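Local atomic coordinates of backbone pilus subunit (Streptococcus pneumoniae, PDB entry 3RPK), a protein that forms the shaft of the pneumococcal pilus as its major subunit, and is probably polymerised by sortase and stiffened by intramolecular isopeptide bonds. Residues T13-L18 against H154-N159. Numbering follows the deposited sequence.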
ATOM      1  N   THR A  13     -13.529 -43.763 -13.981  1.00 19.60           N
ATOM      2  CA  THR A  13     -12.756 -42.941 -14.944  1.00 18.95           C
ATOM      3  C   THR A  13     -12.738 -41.482 -14.454  1.00 20.51           C
ATOM      4  O   THR A  13     -13.805 -40.870 -14.306  1.00 18.57           O
ATOM      5  CB  THR A  13     -13.325 -43.056 -16.375  1.00 28.87           C
ATOM      6  OG1 THR A  13     -13.407 -44.433 -16.743  1.00 36.62           O
ATOM      7  CG2 THR A  13     -12.497 -42.321 -17.394  1.00 24.58           C
ATOM      8  N   VAL A  14     -11.534 -40.938 -14.174  1.00 16.30           N
ATOM      9  CA  VAL A  14     -11.412 -39.558 -13.683  1.00 15.77           C
ATOM     10  C   VAL A  14     -11.111 -38.623 -14.853  1.00 20.26           C
ATOM     11  O   VAL A  14     -10.158 -38.849 -15.594  1.00 18.65           O
ATOM     12  CB  VAL A  14     -10.399 -39.407 -12.514  1.00 19.32           C
ATOM     13  CG1 VAL A  14     -10.429 -38.006 -11.919  1.00 18.70           C
ATOM     14  CG2 VAL A  14     -10.658 -40.436 -11.426  1.00 19.46           C
ATOM     15  N   HIS A  15     -11.950 -37.589 -15.029  1.00 18.21           N
ATOM     16  CA  HIS A  15     -11.786 -36.602 -16.090  1.00 17.84           C
ATOM     17  C   HIS A  15     -11.337 -35.279 -15.532  1.00 22.90           C
ATOM     18  O   HIS A  15     -11.998 -34.717 -14.666  1.00 23.02           O
ATOM     19  CB  HIS A  15     -13.104 -36.360 -16.810  1.00 18.57           C
ATOM     20  CG  HIS A  15     -13.706 -37.575 -17.424  1.00 21.78           C
ATOM     21  ND1 HIS A  15     -13.546 -37.857 -18.766  1.00 23.57           N
ATOM     22  CD2 HIS A  15     -14.505 -38.512 -16.869  1.00 22.84           C
ATOM     23  CE1 HIS A  15     -14.232 -38.964 -18.982  1.00 22.63           C
ATOM     24  NE2 HIS A  15     -14.819 -39.397 -17.866  1.00 22.78           N
ATOM     25  N   LYS A  16     -10.236 -34.759 -16.055  1.00 20.62           N
ATOM     26  CA  LYS A  16      -9.754 -33.429 -15.715  1.00 20.24           C
ATOM     27  C   LYS A  16     -10.273 -32.451 -16.808  1.00 24.26           C
ATOM     28  O   LYS A  16     -10.140 -32.705 -18.008  1.00 23.99           O
ATOM     29  CB  LYS A  16      -8.218 -33.405 -15.611  1.00 21.82           C
ATOM     30  CG  LYS A  16      -7.643 -32.000 -15.419  1.00 18.55           C
ATOM     31  CD  LYS A  16      -7.571 -31.619 -13.978  1.00 15.91           C
ATOM     32  CE  LYS A  16      -7.124 -30.205 -13.820  1.00 22.70           C
ATOM     33  NZ  LYS A  16      -6.860 -29.917 -12.384  1.00 24.12           N
ATOM     34  N   LEU A  17     -10.889 -31.364 -16.382  1.00 20.96           N
ATOM     35  CA  LEU A  17     -11.418 -30.369 -17.302  1.00 20.86           C
ATOM     36  C   LEU A  17     -10.914 -28.987 -16.963  1.00 26.07           C
ATOM     37  O   LEU A  17     -10.609 -28.693 -15.805  1.00 25.25           O
ATOM     38  CB  LEU A  17     -12.955 -30.328 -17.245  1.00 20.74           C
ATOM     39  CG  LEU A  17     -13.734 -31.630 -17.426  1.00 25.37           C
ATOM     40  CD1 LEU A  17     -15.155 -31.450 -16.957  1.00 25.80           C
ATOM     41  CD2 LEU A  17     -13.681 -32.149 -18.884  1.00 25.20           C
ATOM     42  N   LEU A  18     -10.827 -28.133 -17.988  1.00 24.43           N
ATOM     43  CA  LEU A  18     -10.519 -26.723 -17.823  1.00 24.82           C
ATOM     44  C   LEU A  18     -11.723 -26.042 -18.412  1.00 32.76           C
ATOM     45  O   LEU A  18     -11.911 -26.023 -19.632  1.00 34.17           O
ATOM     46  CB  LEU A  18      -9.206 -26.270 -18.468  1.00 24.14           C
ATOM     47  CG  LEU A  18      -7.933 -26.429 -17.629  1.00 27.70           C
ATOM     48  CD1 LEU A  18      -6.738 -25.822 -18.356  1.00 27.45           C
ATOM     49  CD2 LEU A  18      -8.080 -25.827 -16.207  1.00 27.68           C
ATOM     50  N   HIS A 154     -17.800 -42.457 -13.738  1.00 18.59           N
ATOM     51  CA  HIS A 154     -17.112 -41.302 -14.301  1.00 18.74           C
ATOM     52  C   HIS A 154     -17.159 -40.177 -13.287  1.00 20.49           C
ATOM     53  O   HIS A 154     -18.219 -39.874 -12.745  1.00 18.59           O
ATOM     54  CB  HIS A 154     -17.765 -40.877 -15.618  1.00 20.19           C
ATOM     55  CG  HIS A 154     -17.566 -41.894 -16.680  1.00 24.88           C
ATOM     56  ND1 HIS A 154     -16.617 -41.960 -17.646  1.00 27.53           N
ATOM     57  CD2 HIS A 154     -18.363 -43.024 -16.750  1.00 27.70           C
ATOM     58  CE1 HIS A 154     -16.843 -43.122 -18.343  1.00 27.56           C
ATOM     59  NE2 HIS A 154     -17.895 -43.726 -17.773  1.00 27.94           N
ATOM     60  N   VAL A 155     -16.014 -39.613 -12.972  1.00 17.32           N
ATOM     61  CA  VAL A 155     -15.988 -38.545 -11.995  1.00 18.06           C
ATOM     62  C   VAL A 155     -15.364 -37.275 -12.582  1.00 20.00           C
ATOM     63  O   VAL A 155     -14.337 -37.344 -13.264  1.00 18.94           O
ATOM     64  CB  VAL A 155     -15.519 -39.001 -10.576  1.00 23.46           C
ATOM     65  CG1 VAL A 155     -14.058 -39.434 -10.553  1.00 23.14           C
ATOM     66  CG2 VAL A 155     -15.795 -37.933  -9.525  1.00 23.97           C
ATOM     67  N   TYR A 156     -16.080 -36.145 -12.426  1.00 16.39           N
ATOM     68  CA  TYR A 156     -15.732 -34.830 -12.980  1.00 16.29           C
ATOM     69  C   TYR A 156     -15.419 -33.825 -11.853  1.00 22.83           C
ATOM     70  O   TYR A 156     -16.305 -33.070 -11.437  1.00 23.29           O
ATOM     71  CB  TYR A 156     -16.878 -34.326 -13.898  1.00 17.24           C
ATOM     72  CG  TYR A 156     -17.110 -35.197 -15.121  1.00 19.48           C
ATOM     73  CD1 TYR A 156     -16.484 -34.917 -16.328  1.00 22.17           C
ATOM     74  CD2 TYR A 156     -17.927 -36.323 -15.057  1.00 19.63           C
ATOM     75  CE1 TYR A 156     -16.686 -35.720 -17.452  1.00 25.28           C
ATOM     76  CE2 TYR A 156     -18.104 -37.157 -16.161  1.00 20.02           C
ATOM     77  CZ  TYR A 156     -17.498 -36.841 -17.367  1.00 28.25           C
ATOM     78  OH  TYR A 156     -17.674 -37.629 -18.490  1.00 25.69           O
ATOM     79  N   PRO A 157     -14.183 -33.805 -11.314  1.00 21.79           N
ATOM     80  CA  PRO A 157     -13.891 -32.879 -10.212  1.00 22.55           C
ATOM     81  C   PRO A 157     -13.781 -31.422 -10.630  1.00 29.74           C
ATOM     82  O   PRO A 157     -13.516 -31.122 -11.803  1.00 30.59           O
ATOM     83  CB  PRO A 157     -12.563 -33.384  -9.655  1.00 24.24           C
ATOM     84  CG  PRO A 157     -11.919 -34.096 -10.774  1.00 28.34           C
ATOM     85  CD  PRO A 157     -13.003 -34.627 -11.656  1.00 24.22           C
ATOM     86  N   LYS A 158     -14.004 -30.523  -9.650  1.00 26.63           N
ATOM     87  CA  LYS A 158     -13.877 -29.081  -9.810  1.00 26.21           C
ATOM     88  C   LYS A 158     -12.427 -28.770  -9.471  1.00 29.68           C
ATOM     89  O   LYS A 158     -11.787 -29.534  -8.739  1.00 30.45           O
ATOM     90  CB  LYS A 158     -14.860 -28.303  -8.905  1.00 28.55           C
ATOM     91  CG  LYS A 158     -15.382 -29.074  -7.680  1.00 41.24           C
ATOM     92  CD  LYS A 158     -16.046 -28.145  -6.640  1.00 45.86           C
ATOM     93  CE  LYS A 158     -16.072 -28.708  -5.234  1.00 44.56           C
ATOM     94  NZ  LYS A 158     -17.136 -29.740  -5.044  1.00 52.37           N
ATOM     95  N   ASN A 159     -11.879 -27.726 -10.092  1.00 24.61           N
ATOM     96  CA  ASN A 159     -10.498 -27.347  -9.856  1.00 23.48           C
ATOM     97  C   ASN A 159     -10.506 -26.307  -8.783  1.00 27.90           C
ATOM     98  O   ASN A 159     -11.546 -25.706  -8.500  1.00 27.49           O
ATOM     99  CB  ASN A 159      -9.833 -26.780 -11.115  1.00 22.95           C
ATOM    100  CG  ASN A 159      -9.787 -27.677 -12.327  1.00 46.14           C
ATOM    101  OD1 ASN A 159      -9.690 -28.979 -12.118  1.00 43.49           O
ATOM    102  ND2 ASN A 159      -9.821 -27.201 -13.471  1.00 37.05           N
TER
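Lys-16 and Asn-159, with Glu-118 in a salt bridge to the lysine, are arranged like the Lys-Asn-Glu trio of pilin isopeptide sites, here unlinked. NZ of Lys-16 hydrogen-bonds OD1 of Asn-159 at 3.0 Å and stands 3.7 Å from its CG, approaching above the carbonyl plane, 67° out of it. The amide is held from its other end, where ND2 of Asn-159 donates to Leu-17 O at 2.9 Å. A bend at chi2 (88°) of Lys-16 carries the amine to this spot, where Ser-136 O and Tyr-125 OH also bind it. Tyr-156 to Asn-159 spell the YPKN pilin motif; Lys-158, probably the lysine sortase joins to the next subunit, points away from strand 11-18.

Towards the other end, two parallel bridges join Thr-13 to His-154 and Val-14 to Val-155; Val-155 N bonds Thr-13 O, and Val-155 O accepts from His-15 N. The His-15 ring lies over Tyr-156 in an offset stack, planes 3° apart and centroids 4.3 Å apart. Its NE2 meets His-154 ND1 rim to rim in a nearly straight hydrogen bond of 3.1 Å, while Glu-50 OE1 hydrogen-bonds ND1 of His-15.

Linking strand 11-18 to the pilin motif would require Lys-16 NZ and Asn-159 CG to move closer.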